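Local coordinates for sensor protein (Rhodopseudomonas palustris, PDB 2OOL) that senses light through a bound biliverdin chromophore as a bacteriophytochrome and probably passes the signal on as a histidine kinase, of which this is the chromophore-binding part, at residues T164-A169 with Q319-Q324; R174-F179 with R311-L316. All coordinates share one frame; numbering follows the deposited sequence.

Both contacts pair helix 162-177 with helix 308-332 in the GAF domain, the part of a phytochrome that cradles the bilin, and their centres lie about 13 Å apart. Along the chain the segments come as 164-169, 174-179, 311-316, 319-324; because the helices run in opposite senses, interaction 2 is nested inside the loop closed by interaction 1. Between the two helices the chain builds the six-stranded antiparallel GAF sheet, whose strand 280-288 is touched by residues of both contacts. Together the contacts join helix 162-177 to the long helix 308-332, which also reaches the second subunit, linking the domain core to the dimer interface.

Interaction 1 (T164-A169 with Q319-Q324); sequences TACWIA and QVLTWQ
Leu321 reaches from helix 308-332 onto Ala165, Cys166 and Ala169 of helix 162-177, one side chain bridging an antiparallel helix pair of the GAF domain. The segment axes approach to 10.1 Å and run almost exactly antiparallel, at 177°. Ahead of Leu321 in the second segment, Gln319 and Val320 face other partners: Gln319 OE1 is hydrogen-bonded to NE2 of Gln157 of the second subunit, and Val320 packs on helix 142-157.

Leu321 itself has CG anti to the backbone N (chi1 -180°), a setting that carries its forked end out to the neighbouring helix. There the two methyls part along the axis of helix 162-177. CD2 meets CB of Ala169 at 3.7 Å, one helical turn on from Ala165, which receives CD1. The small alanines let the leucine come close to the backbone, while Ile286 of strand 280-288 also touches the leucine. SG of Cys166 flanks CD1 at 4.2 Å.

Farther along, Trp323 meets its counterpart Trp323 of the second subunit edge-to-face, and Gln324 NE2 makes weak hydrogen bonds to the carbonyls of Gln157 and Ala159. No hydrogen bond joins the two segments; the contact is apolar and buried. CD1 of Leu321 lies 3.8 Å from CB of Ala165 and 3.5 Å from its O, the carbonyl that accepts the helical N-H of Ala169.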
loop_
_atom_site.group_PDB
_atom_site.type_symbol
_atom_site.label_atom_id
_atom_site.label_comp_id
_atom_site.label_asym_id
_atom_site.label_seq_id
_atom_site.Cartn_x
_atom_site.Cartn_y
_atom_site.Cartn_z
ATOM N N THR A 164 17.158 13.966 0.610
ATOM C CA THR A 164 17.025 12.509 0.717
ATOM C C THR A 164 15.539 12.110 0.804
ATOM O O THR A 164 15.113 11.157 0.163
ATOM C CB THR A 164 17.796 11.961 1.933
ATOM O OG1 THR A 164 19.147 12.446 1.886
ATOM C CG2 THR A 164 17.822 10.420 1.959
ATOM N N ALA A 165 14.767 12.850 1.595
ATOM C CA ALA A 165 13.357 12.546 1.762
ATOM C C ALA A 165 12.647 12.728 0.416
ATOM O O ALA A 165 11.890 11.862 -0.018
ATOM C CB ALA A 165 12.738 13.433 2.820
ATOM N N CYS A 166 12.944 13.844 -0.244
ATOM C CA CYS A 166 12.333 14.158 -1.518
ATOM C C CYS A 166 12.672 13.154 -2.597
ATOM O O CYS A 166 11.798 12.804 -3.409
ATOM C CB CYS A 166 12.680 15.583 -1.950
ATOM S SG CYS A 166 11.850 16.790 -0.895
ATOM N N TRP A 167 13.908 12.680 -2.598
ATOM C CA TRP A 167 14.370 11.693 -3.582
ATOM C C TRP A 167 13.772 10.292 -3.343
ATOM O O TRP A 167 13.435 9.593 -4.282
ATOM C CB TRP A 167 15.917 11.643 -3.664
ATOM C CG TRP A 167 16.349 10.642 -4.692
ATOM C CD1 TRP A 167 16.537 10.848 -6.028
ATOM C CD2 TRP A 167 16.552 9.242 -4.470
ATOM N NE1 TRP A 167 16.889 9.665 -6.648
ATOM C CE2 TRP A 167 16.881 8.663 -5.712
ATOM C CE3 TRP A 167 16.494 8.425 -3.331
ATOM C CZ2 TRP A 167 17.151 7.308 -5.849
ATOM C CZ3 TRP A 167 16.776 7.077 -3.465
ATOM C CH2 TRP A 167 17.105 6.531 -4.714
ATOM N N ILE A 168 13.631 9.887 -2.091
ATOM C CA ILE A 168 12.923 8.659 -1.781
ATOM C C ILE A 168 11.504 8.789 -2.358
ATOM O O ILE A 168 11.035 7.911 -3.032
ATOM C CB ILE A 168 12.896 8.377 -0.244
ATOM C CG1 ILE A 168 14.319 8.035 0.267
ATOM C CG2 ILE A 168 11.903 7.252 0.095
ATOM C CD1 ILE A 168 14.634 8.392 1.733
ATOM N N ALA A 169 10.837 9.911 -2.137
ATOM C CA ALA A 169 9.463 10.087 -2.648
ATOM C C ALA A 169 9.425 9.961 -4.159
ATOM O O ALA A 169 8.604 9.219 -4.673
ATOM C CB ALA A 169 8.882 11.414 -2.207
ATOM N N GLN A 319 1.755 12.611 1.221
ATOM C CA GLN A 319 1.336 12.964 2.570
ATOM C C GLN A 319 2.408 12.542 3.635
ATOM O O GLN A 319 2.622 13.265 4.618
ATOM C CB GLN A 319 -0.023 12.362 2.908
ATOM C CG GLN A 319 -1.249 12.932 2.113
ATOM C CD GLN A 319 -2.532 12.138 2.360
ATOM O OE1 GLN A 319 -2.492 11.103 3.035
ATOM N NE2 GLN A 319 -3.680 12.586 1.760
ATOM N N VAL A 320 3.054 11.395 3.473
ATOM C CA VAL A 320 4.137 11.000 4.404
ATOM C C VAL A 320 5.362 11.896 4.264
ATOM O O VAL A 320 6.030 12.239 5.285
ATOM C CB VAL A 320 4.568 9.535 4.200
ATOM C CG1 VAL A 320 5.843 9.152 5.104
ATOM C CG2 VAL A 320 3.412 8.611 4.465
ATOM N N LEU A 321 5.690 12.228 3.005
ATOM C CA LEU A 321 6.747 13.198 2.691
ATOM C C LEU A 321 6.408 14.512 3.408
ATOM O O LEU A 321 7.246 15.091 4.103
ATOM C CB LEU A 321 6.840 13.447 1.169
ATOM C CG LEU A 321 7.909 14.438 0.663
ATOM C CD1 LEU A 321 9.348 14.042 1.130
ATOM C CD2 LEU A 321 7.892 14.667 -0.840
ATOM N N THR A 322 5.177 14.971 3.246
ATOM C CA THR A 322 4.712 16.202 3.885
ATOM C C THR A 322 4.980 16.213 5.386
ATOM O O THR A 322 5.546 17.172 5.913
ATOM C CB THR A 322 3.219 16.413 3.594
ATOM O OG1 THR A 322 3.010 16.357 2.168
ATOM C CG2 THR A 322 2.717 17.757 4.166
ATOM N N TRP A 323 4.621 15.145 6.081
ATOM C CA TRP A 323 4.947 15.030 7.508
ATOM C C TRP A 323 6.456 15.113 7.799
ATOM O O TRP A 323 6.882 15.758 8.774
ATOM C CB TRP A 323 4.440 13.704 8.043
ATOM C CG TRP A 323 4.837 13.428 9.424
ATOM C CD1 TRP A 323 5.811 12.588 9.843
ATOM C CD2 TRP A 323 4.253 13.990 10.598
ATOM N NE1 TRP A 323 5.888 12.598 11.209
ATOM C CE2 TRP A 323 4.945 13.457 11.700
ATOM C CE3 TRP A 323 3.224 14.911 10.824
ATOM C CZ2 TRP A 323 4.634 13.800 13.022
ATOM C CZ3 TRP A 323 2.905 15.247 12.145
ATOM C CH2 TRP A 323 3.613 14.696 13.221
ATOM N N GLN A 324 7.263 14.449 6.974
ATOM C CA GLN A 324 8.692 14.417 7.209
ATOM C C GLN A 324 9.385 15.753 6.927
ATOM O O GLN A 324 10.376 16.093 7.577
ATOM C CB GLN A 324 9.360 13.302 6.417
ATOM C CG GLN A 324 10.762 12.931 6.949
ATOM C CD GLN A 324 10.765 12.171 8.285
ATOM O OE1 GLN A 324 9.725 11.952 8.923
ATOM N NE2 GLN A 324 11.938 11.741 8.687
#

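Interaction 2 (R174-F179 with R311-L316); sequences RRITGF and RQACEL
The C-terminal end of helix 162-177 in the GAF domain packs here on the early part of helix 308-332, Ile176 and Thr177 meeting Ala313 and Cys314. Ile176 extends CG1 and CD1 (chi2 178°) across the gap, and the methyl CD1 touches two neighbours on the facing helix, CB of Ala313 at 3.9 Å and SG of Cys314 at 4.1 Å. Phe145 of helix 142-157 touches both Ile176 and Ala313, adding a third helix to the packing.

The sulfur of Cys314 is shared, for CG2 of Thr177 also approaches SG, to 3.5 Å. With chi1 at 61°, OG1 of Thr177 sits between its own backbone N and carbonyl carbon, and CG2 lies anti to the carbonyl carbon, which turns the methyl to the sulfur while OG1 hydrogen-bonds the carbonyl of Val173, one turn back in its own helix. The same OG1 takes a weak bond from N of Phe179 at 3.3 Å, across Gly178, where the chain leaves the helix with positive phi. Met282 and Ile284 of strand 280-288 touch Thr177 and Cys314, respectively.

With no hydrogen bond between the segments, the helices are held here by methyl and sulfur contacts, while the threonine hydroxyl finds its main partner in the carbonyl of Val173 on its own helix.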
loop_
_atom_site.group_PDB
_atom_site.type_symbol
_atom_site.label_atom_id
_atom_site.label_comp_id
_atom_site.label_asym_id
_atom_site.label_seq_id
_atom_site.Cartn_x
_atom_site.Cartn_y
_atom_site.Cartn_z
ATOM N N ARG A 174 8.185 7.080 -9.278
ATOM C CA ARG A 174 8.566 6.649 -10.613
ATOM C C ARG A 174 8.381 5.136 -10.761
ATOM O O ARG A 174 7.888 4.668 -11.783
ATOM C CB ARG A 174 10.012 7.033 -10.963
ATOM C CG ARG A 174 10.283 6.868 -12.431
ATOM C CD ARG A 174 11.652 7.427 -12.887
ATOM N NE ARG A 174 12.818 6.719 -12.352
ATOM C CZ ARG A 174 13.382 5.632 -12.886
ATOM N NH1 ARG A 174 12.890 5.059 -13.979
ATOM N NH2 ARG A 174 14.459 5.113 -12.315
ATOM N N ARG A 175 8.760 4.398 -9.723
ATOM C CA ARG A 175 8.535 2.949 -9.647
ATOM C C ARG A 175 7.102 2.515 -9.972
ATOM O O ARG A 175 6.894 1.559 -10.715
ATOM C CB ARG A 175 8.847 2.455 -8.235
ATOM C CG ARG A 175 9.380 1.030 -8.151
ATOM C CD ARG A 175 9.892 0.749 -6.736
ATOM N NE ARG A 175 11.280 1.192 -6.553
ATOM C CZ ARG A 175 11.725 2.139 -5.714
ATOM N NH1 ARG A 175 10.920 2.794 -4.895
ATOM N NH2 ARG A 175 13.040 2.394 -5.672
ATOM N N ILE A 176 6.121 3.227 -9.438
ATOM C CA ILE A 176 4.744 2.755 -9.491
ATOM C C ILE A 176 3.929 3.425 -10.580
ATOM O O ILE A 176 2.849 2.949 -10.883
ATOM C CB ILE A 176 4.052 2.882 -8.115
ATOM C CG1 ILE A 176 3.883 4.352 -7.719
ATOM C CG2 ILE A 176 4.880 2.119 -7.024
ATOM C CD1 ILE A 176 3.162 4.555 -6.374
ATOM N N THR A 177 4.437 4.503 -11.170
ATOM C CA THR A 177 3.759 5.197 -12.263
ATOM C C THR A 177 4.321 4.812 -13.623
ATOM O O THR A 177 3.630 4.884 -14.631
ATOM C CB THR A 177 3.807 6.762 -12.109
ATOM O OG1 THR A 177 5.146 7.262 -12.108
ATOM C CG2 THR A 177 3.114 7.235 -10.838
ATOM N N GLY A 178 5.594 4.442 -13.658
ATOM C CA GLY A 178 6.305 4.250 -14.906
ATOM C C GLY A 178 6.619 5.501 -15.705
ATOM O O GLY A 178 7.061 5.404 -16.839
ATOM N N PHE A 179 6.398 6.682 -15.137
ATOM C CA PHE A 179 6.598 7.922 -15.894
ATOM C C PHE A 179 8.112 8.130 -16.031
ATOM O O PHE A 179 8.898 7.725 -15.170
ATOM C CB PHE A 179 5.917 9.127 -15.218
ATOM C CG PHE A 179 4.503 9.422 -15.707
ATOM C CD1 PHE A 179 3.556 8.405 -15.905
ATOM C CD2 PHE A 179 4.115 10.723 -15.932
ATOM C CE1 PHE A 179 2.279 8.701 -16.313
ATOM C CE2 PHE A 179 2.834 11.044 -16.332
ATOM C CZ PHE A 179 1.906 10.029 -16.530
ATOM N N ARG A 311 -2.785 6.616 -8.323
ATOM C CA ARG A 311 -2.794 8.020 -7.921
ATOM C C ARG A 311 -3.030 8.163 -6.443
ATOM O O ARG A 311 -2.377 9.002 -5.816
ATOM C CB ARG A 311 -3.779 8.867 -8.776
ATOM C CG ARG A 311 -3.434 8.743 -10.277
ATOM C CD ARG A 311 -3.995 9.758 -11.252
ATOM N NE ARG A 311 -5.380 10.165 -11.088
ATOM C CZ ARG A 311 -6.439 9.545 -11.628
ATOM N NH1 ARG A 311 -6.315 8.402 -12.308
ATOM N NH2 ARG A 311 -7.641 10.051 -11.464
ATOM N N GLN A 312 -3.906 7.345 -5.851
ATOM C CA GLN A 312 -4.098 7.360 -4.409
ATOM C C GLN A 312 -2.801 6.940 -3.662
ATOM O O GLN A 312 -2.568 7.386 -2.522
ATOM C CB GLN A 312 -5.223 6.447 -3.965
ATOM C CG GLN A 312 -6.633 6.877 -4.359
ATOM C CD GLN A 312 -7.670 5.866 -3.892
ATOM O OE1 GLN A 312 -7.631 4.667 -4.266
ATOM N NE2 GLN A 312 -8.569 6.321 -3.046
ATOM N N ALA A 313 -2.007 6.065 -4.288
ATOM C CA ALA A 313 -0.734 5.627 -3.702
ATOM C C ALA A 313 0.285 6.773 -3.705
ATOM O O ALA A 313 0.887 7.036 -2.700
ATOM C CB ALA A 313 -0.179 4.407 -4.421
ATOM N N CYS A 314 0.445 7.448 -4.838
ATOM C CA CYS A 314 1.234 8.666 -4.936
ATOM C C CYS A 314 0.853 9.727 -3.903
ATOM O O CYS A 314 1.729 10.436 -3.404
ATOM C CB CYS A 314 1.148 9.259 -6.358
ATOM S SG CYS A 314 1.732 8.114 -7.719
ATOM N N GLU A 315 -0.435 9.859 -3.607
ATOM C CA GLU A 315 -0.926 10.873 -2.697
ATOM C C GLU A 315 -0.512 10.525 -1.273
ATOM O O GLU A 315 -0.105 11.397 -0.511
ATOM C CB GLU A 315 -2.445 11.025 -2.784
ATOM C CG GLU A 315 -2.959 12.167 -1.934
ATOM C CD GLU A 315 -4.498 12.264 -1.917
ATOM O OE1 GLU A 315 -5.184 11.320 -2.340
ATOM O OE2 GLU A 315 -5.023 13.292 -1.451
ATOM N N LEU A 316 -0.647 9.237 -0.946
ATOM C CA LEU A 316 -0.155 8.690 0.317
ATOM C C LEU A 316 1.324 8.995 0.523
ATOM O O LEU A 316 1.729 9.476 1.602
ATOM C CB LEU A 316 -0.374 7.186 0.375
ATOM C CG LEU A 316 0.089 6.433 1.617
ATOM C CD1 LEU A 316 -0.511 6.983 2.920
ATOM C CD2 LEU A 316 -0.230 4.936 1.438
#